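Local coordinates for transcriptional regulator (Actinomyces oris, PDB 5V8C), which acts as a LytR-Cps2A-Psr family phosphotransferase that mediates glycosylation of a cell wall-anchored surface protein, probably by transferring a glycan through its phosphate linkage, at residues L24-D29 against Q95-A100; V54-R59 against V65-L70; P71-I76 against D184-R189; H168-R173 against W177-Q182. All blocks are in the same frame, centred on the assembly; numbering follows the deposited sequence.

Interaction 1: residues L24-D29 against Q95-A100; sequences LILGTD and QNTVNA
Leu-24 and Leu-26 on the strand meet Thr-97 and Val-98 on the helix through methyl groups alone. Leu-24 CD2 lies 3.9 Å from Val-98 CG2, the two side chains slanting past one another. Two residues on along the strand, Leu-26 meets Thr-97 tip to tip: Thr-97 CG2 sits in the fork of the leucine, 4.1 Å from both Leu-26 CD1 and Leu-26 CD2. With the Thr-97 methyl trans to its backbone N (OG1 at chi1 -52°), CG2 faces the strand while OG1 is directed to a hydrogen bond with Thr-89 OG1. The backbones stay well apart, the axes of the short segments approaching to 10.9 Å with N-to-C directions 131° apart, and the side chains fill the interval. Behind the leucines, strand 23-28 is fixed by backbone bonds to strand 111-115 on one flank and to strand 52-60 on the other. Leu-112 and Ile-55 touch both leucines, while Tyr-90 packs on Thr-97. All four touching residues are buried, so the helix is probably held on this face of the sheet by hydrophobic burial, with the one polar side-chain atom among them, Thr-97 OG1, satisfied away from the leucines.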
loop_
_atom_site.group_PDB
_atom_site.type_symbol
_atom_site.label_atom_id
_atom_site.label_comp_id
_atom_site.label_asym_id
_atom_site.label_seq_id
_atom_site.Cartn_x
_atom_site.Cartn_y
_atom_site.Cartn_z
ATOM N N LEU A 24 1.112 -7.249 5.300
ATOM C CA LEU A 24 1.891 -6.101 4.894
ATOM C C LEU A 24 2.003 -6.181 3.382
ATOM O O LEU A 24 2.480 -7.191 2.845
ATOM C CB LEU A 24 3.273 -6.095 5.569
ATOM C CG LEU A 24 4.237 -4.960 5.178
ATOM C CD1 LEU A 24 3.618 -3.574 5.413
ATOM C CD2 LEU A 24 5.555 -5.088 5.922
ATOM N N ILE A 25 1.445 -5.177 2.695
ATOM C CA ILE A 25 1.491 -5.116 1.235
ATOM C C ILE A 25 2.500 -4.066 0.844
ATOM O O ILE A 25 2.356 -2.910 1.231
ATOM C CB ILE A 25 0.108 -4.886 0.568
ATOM C CG1 ILE A 25 -0.932 -5.938 1.050
ATOM C CG2 ILE A 25 0.251 -4.876 -0.961
ATOM C CD1 ILE A 25 -2.199 -6.075 0.186
ATOM N N LEU A 26 3.553 -4.479 0.126
ATOM C CA LEU A 26 4.607 -3.571 -0.289
ATOM C C LEU A 26 4.725 -3.438 -1.802
ATOM O O LEU A 26 4.993 -4.427 -2.497
ATOM C CB LEU A 26 5.960 -3.989 0.304
ATOM C CG LEU A 26 6.077 -4.088 1.815
ATOM C CD1 LEU A 26 7.436 -4.654 2.205
ATOM C CD2 LEU A 26 5.867 -2.743 2.477
ATOM N N GLY A 27 4.540 -2.208 -2.282
ATOM C CA GLY A 27 4.769 -1.818 -3.669
ATOM C C GLY A 27 6.240 -1.475 -3.820
ATOM O O GLY A 27 6.749 -0.583 -3.144
ATOM N N THR A 28 6.949 -2.237 -4.636
ATOM C CA THR A 28 8.395 -2.194 -4.751
ATOM C C THR A 28 8.866 -1.413 -5.983
ATOM O O THR A 28 8.237 -1.486 -7.039
ATOM C CB THR A 28 8.886 -3.650 -4.674
ATOM O OG1 THR A 28 8.991 -4.001 -3.298
ATOM C CG2 THR A 28 10.201 -3.902 -5.383
ATOM N N ASP A 29 9.994 -0.682 -5.838
ATOM C CA ASP A 29 10.600 0.131 -6.897
ATOM C C ASP A 29 11.941 -0.438 -7.381
ATOM O O ASP A 29 12.958 -0.323 -6.698
ATOM C CB ASP A 29 10.748 1.598 -6.451
ATOM N N GLN A 95 12.853 -7.983 5.231
ATOM C CA GLN A 95 13.063 -8.309 6.642
ATOM C C GLN A 95 13.274 -7.042 7.464
ATOM O O GLN A 95 12.776 -6.949 8.583
ATOM C CB GLN A 95 14.245 -9.277 6.816
ATOM C CG GLN A 95 14.411 -9.784 8.249
ATOM C CD GLN A 95 13.220 -10.581 8.725
ATOM O OE1 GLN A 95 12.986 -11.700 8.277
ATOM N NE2 GLN A 95 12.434 -10.020 9.636
ATOM N N ASN A 96 13.966 -6.054 6.887
ATOM C CA ASN A 96 14.226 -4.782 7.550
ATOM C C ASN A 96 12.966 -3.944 7.690
ATOM O O ASN A 96 12.763 -3.348 8.744
ATOM C CB ASN A 96 15.322 -4.004 6.843
ATOM C CG ASN A 96 15.867 -2.889 7.688
ATOM O OD1 ASN A 96 16.161 -3.069 8.880
ATOM N ND2 ASN A 96 15.944 -1.700 7.111
ATOM N N THR A 97 12.117 -3.911 6.641
ATOM C CA THR A 97 10.823 -3.212 6.661
ATOM C C THR A 97 9.884 -3.855 7.696
ATOM O O THR A 97 9.272 -3.133 8.485
ATOM C CB THR A 97 10.182 -3.205 5.265
ATOM O OG1 THR A 97 11.133 -2.719 4.323
ATOM C CG2 THR A 97 8.923 -2.357 5.206
ATOM N N VAL A 98 9.797 -5.203 7.703
ATOM C CA VAL A 98 8.994 -5.971 8.659
ATOM C C VAL A 98 9.464 -5.650 10.102
ATOM O O VAL A 98 8.638 -5.353 10.971
ATOM C CB VAL A 98 9.033 -7.493 8.323
ATOM C CG1 VAL A 98 8.657 -8.351 9.521
ATOM C CG2 VAL A 98 8.128 -7.820 7.138
ATOM N N ASN A 99 10.788 -5.628 10.321
ATOM C CA ASN A 99 11.374 -5.319 11.615
ATOM C C ASN A 99 11.179 -3.858 12.020
ATOM O O ASN A 99 10.800 -3.602 13.160
ATOM C CB ASN A 99 12.847 -5.720 11.645
ATOM C CG ASN A 99 13.081 -7.217 11.628
ATOM O OD1 ASN A 99 12.159 -8.030 11.739
ATOM N ND2 ASN A 99 14.330 -7.616 11.477
ATOM N N ALA A 100 11.392 -2.909 11.085
ATOM C CA ALA A 100 11.224 -1.473 11.321
ATOM C C ALA A 100 9.802 -1.115 11.768
ATOM O O ALA A 100 9.643 -0.428 12.773
ATOM C CB ALA A 100 11.600 -0.681 10.077
#

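Interaction 2: residues V54-R59 against V65-L70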
loop_
_atom_site.group_PDB
_atom_site.type_symbol
_atom_site.label_atom_id
_atom_site.label_comp_id
_atom_site.label_asym_id
_atom_site.label_seq_id
_atom_site.Cartn_x
_atom_site.Cartn_y
_atom_site.Cartn_z
ATOM N N VAL A 54 4.864 1.870 -1.957
ATOM C CA VAL A 54 3.569 1.657 -1.307
ATOM C C VAL A 54 3.734 0.730 -0.104
ATOM O O VAL A 54 4.359 -0.325 -0.217
ATOM C CB VAL A 54 2.540 1.098 -2.320
ATOM C CG1 VAL A 54 1.216 0.761 -1.640
ATOM C CG2 VAL A 54 2.319 2.074 -3.474
ATOM N N ILE A 55 3.195 1.138 1.052
ATOM C CA ILE A 55 3.236 0.373 2.301
ATOM C C ILE A 55 1.854 0.454 2.900
ATOM O O ILE A 55 1.464 1.516 3.383
ATOM C CB ILE A 55 4.284 0.915 3.308
ATOM C CG1 ILE A 55 5.680 1.115 2.681
ATOM C CG2 ILE A 55 4.352 0.050 4.550
ATOM C CD1 ILE A 55 5.981 2.534 2.390
ATOM N N ALA A 56 1.113 -0.651 2.862
ATOM C CA ALA A 56 -0.234 -0.718 3.418
ATOM C C ALA A 56 -0.405 -1.948 4.304
ATOM O O ALA A 56 0.104 -3.031 3.992
ATOM C CB ALA A 56 -1.266 -0.745 2.295
ATOM N N LEU A 57 -1.146 -1.785 5.395
ATOM C CA LEU A 57 -1.446 -2.911 6.247
ATOM C C LEU A 57 -2.927 -3.270 6.122
ATOM O O LEU A 57 -3.790 -2.399 6.261
ATOM C CB LEU A 57 -0.952 -2.725 7.695
ATOM C CG LEU A 57 -1.528 -1.603 8.539
ATOM C CD1 LEU A 57 -2.695 -2.104 9.388
ATOM C CD2 LEU A 57 -0.461 -1.006 9.441
ATOM N N VAL A 58 -3.206 -4.513 5.694
ATOM C CA VAL A 58 -4.567 -4.994 5.474
ATOM C C VAL A 58 -4.999 -5.762 6.694
ATOM O O VAL A 58 -4.353 -6.746 7.058
ATOM C CB VAL A 58 -4.687 -5.814 4.169
ATOM C CG1 VAL A 58 -6.123 -6.251 3.928
ATOM C CG2 VAL A 58 -4.167 -5.010 2.983
ATOM N N ARG A 59 -6.045 -5.278 7.372
ATOM C CA ARG A 59 -6.471 -5.885 8.628
ATOM C C ARG A 59 -7.845 -6.603 8.571
ATOM O O ARG A 59 -8.876 -5.994 8.883
ATOM C CB ARG A 59 -6.426 -4.847 9.755
ATOM C CG ARG A 59 -5.798 -5.377 11.025
ATOM C CD ARG A 59 -5.783 -4.320 12.114
ATOM N NE ARG A 59 -5.968 -4.894 13.447
ATOM C CZ ARG A 59 -7.153 -5.066 14.024
ATOM N NH1 ARG A 59 -8.266 -4.723 13.387
ATOM N NH2 ARG A 59 -7.235 -5.585 15.241
ATOM N N VAL A 65 -13.075 -5.113 7.202
ATOM C CA VAL A 65 -11.703 -5.044 6.685
ATOM C C VAL A 65 -11.274 -3.579 6.645
ATOM O O VAL A 65 -11.992 -2.748 6.095
ATOM C CB VAL A 65 -11.522 -5.744 5.299
ATOM C CG1 VAL A 65 -10.191 -5.363 4.638
ATOM C CG2 VAL A 65 -11.644 -7.263 5.417
ATOM N N THR A 66 -10.112 -3.272 7.241
ATOM C CA THR A 66 -9.536 -1.936 7.261
ATOM C C THR A 66 -8.160 -1.964 6.616
ATOM O O THR A 66 -7.366 -2.871 6.869
ATOM C CB THR A 66 -9.536 -1.357 8.693
ATOM O OG1 THR A 66 -10.883 -1.099 9.081
ATOM C CG2 THR A 66 -8.748 -0.056 8.814
ATOM N N ILE A 67 -7.897 -0.989 5.756
ATOM C CA ILE A 67 -6.610 -0.834 5.098
ATOM C C ILE A 67 -6.028 0.500 5.550
ATOM O O ILE A 67 -6.686 1.534 5.432
ATOM C CB ILE A 67 -6.748 -0.953 3.558
ATOM C CG1 ILE A 67 -7.122 -2.393 3.160
ATOM C CG2 ILE A 67 -5.479 -0.482 2.834
ATOM C CD1 ILE A 67 -7.750 -2.517 1.803
ATOM N N ILE A 68 -4.840 0.451 6.157
ATOM C CA ILE A 68 -4.129 1.630 6.646
ATOM C C ILE A 68 -2.950 1.886 5.735
ATOM O O ILE A 68 -2.050 1.049 5.628
ATOM C CB ILE A 68 -3.754 1.553 8.157
ATOM C CG1 ILE A 68 -5.035 1.515 9.019
ATOM C CG2 ILE A 68 -2.877 2.746 8.565
ATOM C CD1 ILE A 68 -4.941 0.768 10.268
ATOM N N ASN A 69 -3.022 2.993 4.989
ATOM C CA ASN A 69 -1.988 3.363 4.034
ATOM C C ASN A 69 -0.918 4.147 4.786
ATOM O O ASN A 69 -1.218 5.172 5.399
ATOM C CB ASN A 69 -2.608 4.154 2.864
ATOM C CG ASN A 69 -1.651 4.593 1.775
ATOM O OD1 ASN A 69 -0.678 3.909 1.436
ATOM N ND2 ASN A 69 -1.948 5.727 1.155
ATOM N N LEU A 70 0.290 3.579 4.867
ATOM C CA LEU A 70 1.401 4.196 5.591
ATOM C C LEU A 70 2.243 5.042 4.640
ATOM O O LEU A 70 2.793 4.497 3.680
ATOM C CB LEU A 70 2.266 3.131 6.275
ATOM C CG LEU A 70 1.584 2.262 7.336
ATOM C CD1 LEU A 70 2.483 1.108 7.751
ATOM C CD2 LEU A 70 1.176 3.075 8.554
HETATM O O HOH W 1 1.970 3.901 1.219
#
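Leu-57 and Ile-68 form a hydrogen-bonded pair, each N-H bonding the other's carbonyl O: Ile-68 N donates to Leu-57 O at 3.0 Å, in the carbonyl plane, whereas the return bond from Leu-57 N is tilted 19° from the Ile-68 carbonyl plane. Arg-59 N continues the ladder to Thr-66 O at 2.8 Å, approaching almost head-on to the carbonyl. The Asn-69 side-chain amide presents OD1 to a water 2.7 Å away that also accepts from Ile-55 N, and its ND2 is bound by Asp-256 and Thr-193. On the face bearing Leu-57, Ile-68 and Leu-70, Leu-57 and Ile-68 run side by side, Leu-57 CD1 3.8 Å from Ile-68 CD1. Leu-57 CG stands between the backbone N and carbonyl carbon (chi1 63°), which turns CD2 to within 4.0 Å of Leu-70 CD1. Shortening Leu-57 to an alanine would probably open a gap beside Ile-68 and Leu-70 and leave Tyr-283 without a packing partner. Across the other face, Val-58 lies alongside Ile-67, both its methyls near Ile-67 CG1, and helices 182-208 and 233-248 cover this side. Ile-67 also lies about 4 Å from a bound polyether, probably a crystallisation additive. Arg-59 turns its far end to Thr-18 O, and Thr-66 OG1 is hydrogen-bonded to Thr-253 OG1. The arrangement is an antiparallel beta hairpin, set between strands 23-28 and 252-256 in the mixed central sheet of the alpha/beta LytR-Cps2A-Psr fold.

Interaction 3: residues P71-I76 against D184-R189; sequences PRDLTI and DGAQRR. With PO4 (phosphate ion), chain C.
A type I beta turn from Pro-71 to Leu-74, following the hairpin strand 65-70 in the chain, brings Arg-72 and Asp-73 up to the first turns of helix 182-208, where Ala-186 and Arg-189 meet them; the end of Arg-72 also reaches a bound phosphate. The Asp-73 carboxylate lies over the Ala-186 methyl, OD1 4.0 Å and OD2 4.2 Å from Ala-186 CB. Arg-72 bends at chi3 (-60°), which carries its guanidinium toward the anion: phosphate O2 lies in the plane at its edge, and NH2 makes a weak hydrogen bond of 3.5 Å to phosphate O3. Arg-189 brings its NH1 to 4.4 Å from Arg-72 NH1 and 4.8 Å from phosphate O4. Its guanidinium is fixed by the helix itself: NE donates to Gly-185 O at 2.9 Å along a straight line (179°) lying in the guanidinium plane. That carbonyl also accepts from Arg-189 N on its opposite face. Asp-53 and Arg-85 touch the Arg-72 side chain. The phosphate probably comes from the crystallisation liquor; Arg-72 holds it weakly while Arg-189 stands nearby without bonding it, a setting suited to an anion and consistent with a site that receives the phosphate groups of a phosphotransferase substrate.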
loop_
_atom_site.group_PDB
_atom_site.type_symbol
_atom_site.label_atom_id
_atom_site.label_comp_id
_atom_site.label_asym_id
_atom_site.label_seq_id
_atom_site.Cartn_x
_atom_site.Cartn_y
_atom_site.Cartn_z
ATOM N N PRO A 71 2.327 6.376 4.863
ATOM C CA PRO A 71 3.113 7.231 3.951
ATOM C C PRO A 71 4.596 6.849 3.899
ATOM O O PRO A 71 5.211 6.642 4.941
ATOM C CB PRO A 71 2.886 8.641 4.504
ATOM C CG PRO A 71 2.503 8.447 5.916
ATOM C CD PRO A 71 1.728 7.169 5.954
ATOM N N ARG A 72 5.145 6.696 2.678
ATOM C CA ARG A 72 6.525 6.260 2.420
ATOM C C ARG A 72 7.607 7.179 3.020
ATOM O O ARG A 72 8.679 6.706 3.401
ATOM C CB ARG A 72 6.753 6.057 0.906
ATOM C CG ARG A 72 6.651 7.348 0.071
ATOM C CD ARG A 72 6.921 7.164 -1.419
ATOM N NE ARG A 72 8.262 6.640 -1.703
ATOM C CZ ARG A 72 9.372 7.374 -1.723
ATOM N NH1 ARG A 72 9.324 8.670 -1.439
ATOM N NH2 ARG A 72 10.539 6.815 -2.016
ATOM N N ASP A 73 7.320 8.488 3.085
ATOM C CA ASP A 73 8.238 9.510 3.592
ATOM C C ASP A 73 8.261 9.560 5.117
ATOM O O ASP A 73 9.139 10.199 5.685
ATOM C CB ASP A 73 7.918 10.891 2.983
ATOM C CG ASP A 73 6.443 11.274 2.988
ATOM O OD1 ASP A 73 5.644 10.581 2.309
ATOM O OD2 ASP A 73 6.096 12.307 3.614
ATOM N N LEU A 74 7.334 8.841 5.780
ATOM C CA LEU A 74 7.253 8.788 7.243
ATOM C C LEU A 74 8.523 8.168 7.856
ATOM O O LEU A 74 8.933 7.081 7.463
ATOM C CB LEU A 74 5.987 8.022 7.670
ATOM C CG LEU A 74 5.818 7.697 9.154
ATOM C CD1 LEU A 74 5.186 8.864 9.916
ATOM C CD2 LEU A 74 5.020 6.425 9.337
ATOM N N THR A 75 9.148 8.885 8.795
ATOM C CA THR A 75 10.367 8.453 9.481
ATOM C C THR A 75 9.970 7.801 10.806
ATOM O O THR A 75 9.084 8.307 11.495
ATOM C CB THR A 75 11.309 9.650 9.670
ATOM O OG1 THR A 75 11.407 10.369 8.438
ATOM C CG2 THR A 75 12.694 9.245 10.145
ATOM N N ILE A 76 10.577 6.651 11.127
ATOM C CA ILE A 76 10.286 5.888 12.343
ATOM C C ILE A 76 11.579 5.314 12.970
ATOM O O ILE A 76 12.640 5.390 12.352
ATOM C CB ILE A 76 9.256 4.753 12.052
ATOM C CG1 ILE A 76 9.751 3.813 10.933
ATOM C CG2 ILE A 76 7.849 5.302 11.770
ATOM C CD1 ILE A 76 9.299 2.382 11.064
ATOM N N ASP A 184 3.589 18.827 -1.232
ATOM C CA ASP A 184 2.447 18.838 -2.143
ATOM C C ASP A 184 2.396 17.542 -2.958
ATOM O O ASP A 184 1.358 16.886 -2.983
ATOM C CB ASP A 184 2.490 20.071 -3.064
ATOM C CG ASP A 184 2.185 21.396 -2.385
ATOM O OD1 ASP A 184 1.538 21.381 -1.311
ATOM O OD2 ASP A 184 2.560 22.454 -2.949
ATOM N N GLY A 185 3.540 17.151 -3.520
ATOM C CA GLY A 185 3.703 15.928 -4.296
ATOM C C GLY A 185 3.522 14.657 -3.488
ATOM O O GLY A 185 2.980 13.672 -4.001
ATOM N N ALA A 186 3.966 14.663 -2.216
ATOM C CA ALA A 186 3.793 13.512 -1.323
ATOM C C ALA A 186 2.326 13.374 -0.911
ATOM O O ALA A 186 1.839 12.249 -0.781
ATOM C CB ALA A 186 4.675 13.653 -0.095
ATOM N N GLN A 187 1.610 14.515 -0.748
ATOM C CA GLN A 187 0.182 14.528 -0.416
ATOM C C GLN A 187 -0.654 14.002 -1.591
ATOM O O GLN A 187 -1.553 13.189 -1.375
ATOM C CB GLN A 187 -0.298 15.934 0.017
ATOM C CG GLN A 187 0.273 16.449 1.345
ATOM C CD GLN A 187 0.240 15.452 2.481
ATOM O OE1 GLN A 187 -0.810 14.919 2.850
ATOM N NE2 GLN A 187 1.393 15.212 3.091
ATOM N N ARG A 188 -0.330 14.428 -2.836
ATOM C CA ARG A 188 -1.005 13.946 -4.047
ATOM C C ARG A 188 -0.735 12.449 -4.254
ATOM O O ARG A 188 -1.583 11.756 -4.816
ATOM C CB ARG A 188 -0.576 14.729 -5.307
ATOM C CG ARG A 188 -0.744 16.252 -5.256
ATOM C CD ARG A 188 -2.147 16.722 -4.909
ATOM N NE ARG A 188 -2.175 17.415 -3.619
ATOM C CZ ARG A 188 -2.019 18.728 -3.467
ATOM N NH1 ARG A 188 -1.835 19.507 -4.525
ATOM N NH2 ARG A 188 -2.050 19.269 -2.257
ATOM N N ARG A 189 0.448 11.959 -3.802
ATOM C CA ARG A 189 0.850 10.552 -3.892
ATOM C C ARG A 189 0.025 9.676 -2.956
ATOM O O ARG A 189 -0.500 8.655 -3.394
ATOM C CB ARG A 189 2.346 10.378 -3.603
ATOM C CG ARG A 189 3.191 10.207 -4.857
ATOM C CD ARG A 189 4.674 10.335 -4.558
ATOM N NE ARG A 189 5.054 11.723 -4.284
ATOM C CZ ARG A 189 6.307 12.151 -4.168
ATOM N NH1 ARG A 189 7.320 11.305 -4.312
ATOM N NH2 ARG A 189 6.559 13.428 -3.915
HETATM P P PO4 C . 13.029 10.203 -3.321
HETATM O O1 PO4 C . 14.569 10.596 -3.503
HETATM O O2 PO4 C . 12.651 10.295 -1.769
HETATM O O3 PO4 C . 12.798 8.704 -3.832
HETATM O O4 PO4 C . 12.138 11.176 -4.141
#

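Interaction 4: residues H168-R173 against W177-Q182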
loop_
_atom_site.group_PDB
_atom_site.type_symbol
_atom_site.label_atom_id
_atom_site.label_comp_id
_atom_site.label_asym_id
_atom_site.label_seq_id
_atom_site.Cartn_x
_atom_site.Cartn_y
_atom_site.Cartn_z
ATOM N N HIS A 168 7.456 14.284 -9.056
ATOM C CA HIS A 168 7.314 15.716 -9.298
ATOM C C HIS A 168 6.157 15.976 -10.276
ATOM O O HIS A 168 6.365 16.050 -11.493
ATOM C CB HIS A 168 8.642 16.334 -9.778
ATOM C CG HIS A 168 9.803 16.023 -8.885
ATOM N ND1 HIS A 168 10.765 15.093 -9.249
ATOM C CD2 HIS A 168 10.096 16.496 -7.650
ATOM C CE1 HIS A 168 11.620 15.049 -8.241
ATOM N NE2 HIS A 168 11.257 15.872 -7.252
ATOM N N PRO A 169 4.912 16.048 -9.767
ATOM C CA PRO A 169 3.772 16.275 -10.668
ATOM C C PRO A 169 3.641 17.719 -11.145
ATOM O O PRO A 169 3.495 18.637 -10.333
ATOM C CB PRO A 169 2.566 15.818 -9.845
ATOM C CG PRO A 169 2.988 15.950 -8.430
ATOM C CD PRO A 169 4.485 15.961 -8.355
ATOM N N GLU A 170 3.701 17.919 -12.468
ATOM C CA GLU A 170 3.517 19.238 -13.069
ATOM C C GLU A 170 2.030 19.465 -13.261
ATOM O O GLU A 170 1.297 18.541 -13.629
ATOM C CB GLU A 170 4.230 19.351 -14.417
ATOM C CG GLU A 170 5.714 19.646 -14.339
ATOM C CD GLU A 170 6.438 19.358 -15.638
ATOM O OE1 GLU A 170 6.177 20.071 -16.635
ATOM O OE2 GLU A 170 7.227 18.386 -15.675
ATOM N N ILE A 171 1.579 20.688 -12.999
ATOM C CA ILE A 171 0.169 21.019 -13.115
ATOM C C ILE A 171 -0.022 22.329 -13.893
ATOM O O ILE A 171 0.938 23.073 -14.078
ATOM C CB ILE A 171 -0.507 20.977 -11.715
ATOM C CG1 ILE A 171 -1.932 20.454 -11.817
ATOM C CG2 ILE A 171 -0.416 22.289 -10.937
ATOM C CD1 ILE A 171 -2.070 19.107 -11.341
ATOM N N LEU A 172 -1.231 22.567 -14.421
ATOM C CA LEU A 172 -1.483 23.745 -15.238
ATOM C C LEU A 172 -1.979 24.931 -14.391
ATOM O O LEU A 172 -3.119 24.935 -13.900
ATOM C CB LEU A 172 -2.471 23.376 -16.359
ATOM C CG LEU A 172 -2.327 24.018 -17.734
ATOM C CD1 LEU A 172 -2.863 25.441 -17.740
ATOM C CD2 LEU A 172 -0.907 23.886 -18.313
ATOM N N ARG A 173 -1.087 25.902 -14.159
ATOM C CA ARG A 173 -1.420 27.115 -13.408
ATOM C C ARG A 173 -1.010 28.342 -14.217
ATOM O O ARG A 173 0.103 28.384 -14.748
ATOM C CB ARG A 173 -0.761 27.124 -12.018
ATOM C CG ARG A 173 -1.299 26.074 -11.048
ATOM C CD ARG A 173 -2.672 26.415 -10.487
ATOM N NE ARG A 173 -3.036 25.519 -9.389
ATOM C CZ ARG A 173 -3.649 24.351 -9.546
ATOM N NH1 ARG A 173 -3.993 23.935 -10.755
ATOM N NH2 ARG A 173 -3.930 23.597 -8.492
ATOM N N TRP A 177 2.873 24.904 -17.196
ATOM C CA TRP A 177 3.169 23.675 -16.466
ATOM C C TRP A 177 4.084 24.019 -15.287
ATOM O O TRP A 177 5.207 24.505 -15.470
ATOM C CB TRP A 177 3.775 22.615 -17.393
ATOM C CG TRP A 177 2.778 22.063 -18.369
ATOM C CD1 TRP A 177 2.744 22.267 -19.719
ATOM C CD2 TRP A 177 1.637 21.250 -18.056
ATOM N NE1 TRP A 177 1.675 21.598 -20.272
ATOM C CE2 TRP A 177 0.995 20.943 -19.277
ATOM C CE3 TRP A 177 1.098 20.746 -16.859
ATOM C CZ2 TRP A 177 -0.155 20.153 -19.335
ATOM C CZ3 TRP A 177 -0.045 19.968 -16.919
ATOM C CH2 TRP A 177 -0.652 19.670 -18.145
ATOM N N VAL A 178 3.552 23.851 -14.078
ATOM C CA VAL A 178 4.207 24.261 -12.852
ATOM C C VAL A 178 4.354 23.111 -11.844
ATOM O O VAL A 178 3.427 22.325 -11.634
ATOM C CB VAL A 178 3.456 25.501 -12.288
ATOM C CG1 VAL A 178 2.918 25.279 -10.880
ATOM C CG2 VAL A 178 4.319 26.749 -12.369
ATOM N N THR A 179 5.546 23.010 -11.249
ATOM C CA THR A 179 5.845 22.045 -10.198
ATOM C C THR A 179 5.464 22.648 -8.842
ATOM O O THR A 179 5.432 23.873 -8.678
ATOM C CB THR A 179 7.327 21.633 -10.224
ATOM O OG1 THR A 179 8.144 22.793 -10.397
ATOM C CG2 THR A 179 7.631 20.596 -11.297
ATOM N N MET A 180 5.183 21.785 -7.873
ATOM C CA MET A 180 4.814 22.207 -6.527
ATOM C C MET A 180 5.817 21.679 -5.484
ATOM O O MET A 180 6.752 20.950 -5.839
ATOM C CB MET A 180 3.358 21.797 -6.210
ATOM C CG MET A 180 2.925 20.476 -6.846
ATOM S SD MET A 180 1.174 20.127 -6.538
ATOM C CE MET A 180 0.910 18.756 -7.637
ATOM N N SER A 181 5.634 22.062 -4.204
ATOM C CA SER A 181 6.490 21.652 -3.086
ATOM C C SER A 181 6.596 20.123 -2.951
ATOM O O SER A 181 5.741 19.397 -3.467
ATOM C CB SER A 181 5.977 22.261 -1.784
ATOM O OG SER A 181 6.886 22.050 -0.716
ATOM N N GLN A 182 7.648 19.637 -2.265
ATOM C CA GLN A 182 7.862 18.203 -2.046
ATOM C C GLN A 182 6.716 17.591 -1.219
ATOM O O GLN A 182 6.338 16.435 -1.446
ATOM C CB GLN A 182 9.222 17.954 -1.373
ATOM C CG GLN A 182 10.189 17.144 -2.233
ATOM C CD GLN A 182 10.373 15.728 -1.737
ATOM O OE1 GLN A 182 11.454 15.340 -1.280
ATOM N NE2 GLN A 182 9.332 14.911 -1.847
#
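Leu-172 lays its CD2 methyl squarely over one face of the Trp-177 indole, 3.7 Å from the centroid of the six-membered ring and 15° off its normal, a CH-pi contact. Trp-177 CG is trans to the carbonyl carbon (chi1 -70°), which folds the ring back along the neighbouring strand, with Ile-171 N at its edge. The backbones are held closely here: Ile-171 N gives its hydrogen to Val-178 O at 2.8 Å, and Val-178 N returns the bond to Ile-171 O at 2.7 Å. A second compact spot lies at the other end, where the extended Met-180 side chain crosses Pro-169 at about a right angle and puts CE 3.6 Å from Pro-169 CG. These residues build a beta hairpin, strands 170-173 and 176-178, at one margin of a four-stranded antiparallel sheet. Arg-139, on strand 138-140, next to 170-173 on its other side, makes a cation-pi contact with Trp-177. A serine in place of the tryptophan would probably leave Leu-172 CD2 without its ring face and Arg-139 without its pi partner. Packing is sparser on the face of Ile-171 and Val-178, where Ile-171 CG2 and Val-178 CG1 stand 4.5 Å apart. Thr-179, otherwise exposed, adds a single methyl contact, its CG2 beside Glu-170 CG at 3.7 Å. Arg-173, also exposed, carries its guanidinium to a salt bridge with Glu-136.

Interactions 1 and 2 form the core: strands 23-28 and 52-60 are neighbours in the central sheet, linked by Ile-25 N to Ala-56 O and Gly-27 N to Val-54 O, and Leu-26 packs on Ile-55 between them. Interaction 1 is purely apolar, while interaction 2 adds a backbone ladder. Interactions 3 and 4 lie at the surface and share the start of helix 182-208, where Arg-188 meets Met-180 and Gly-185 meets Pro-169. Interaction 3 is small and charged, whereas the hairpin of interaction 4 combines backbone bonds with an aromatic contact. Segment 71-76 joins core to surface, Arg-72 touching Ile-55 and Ile-76 touching Ala-100.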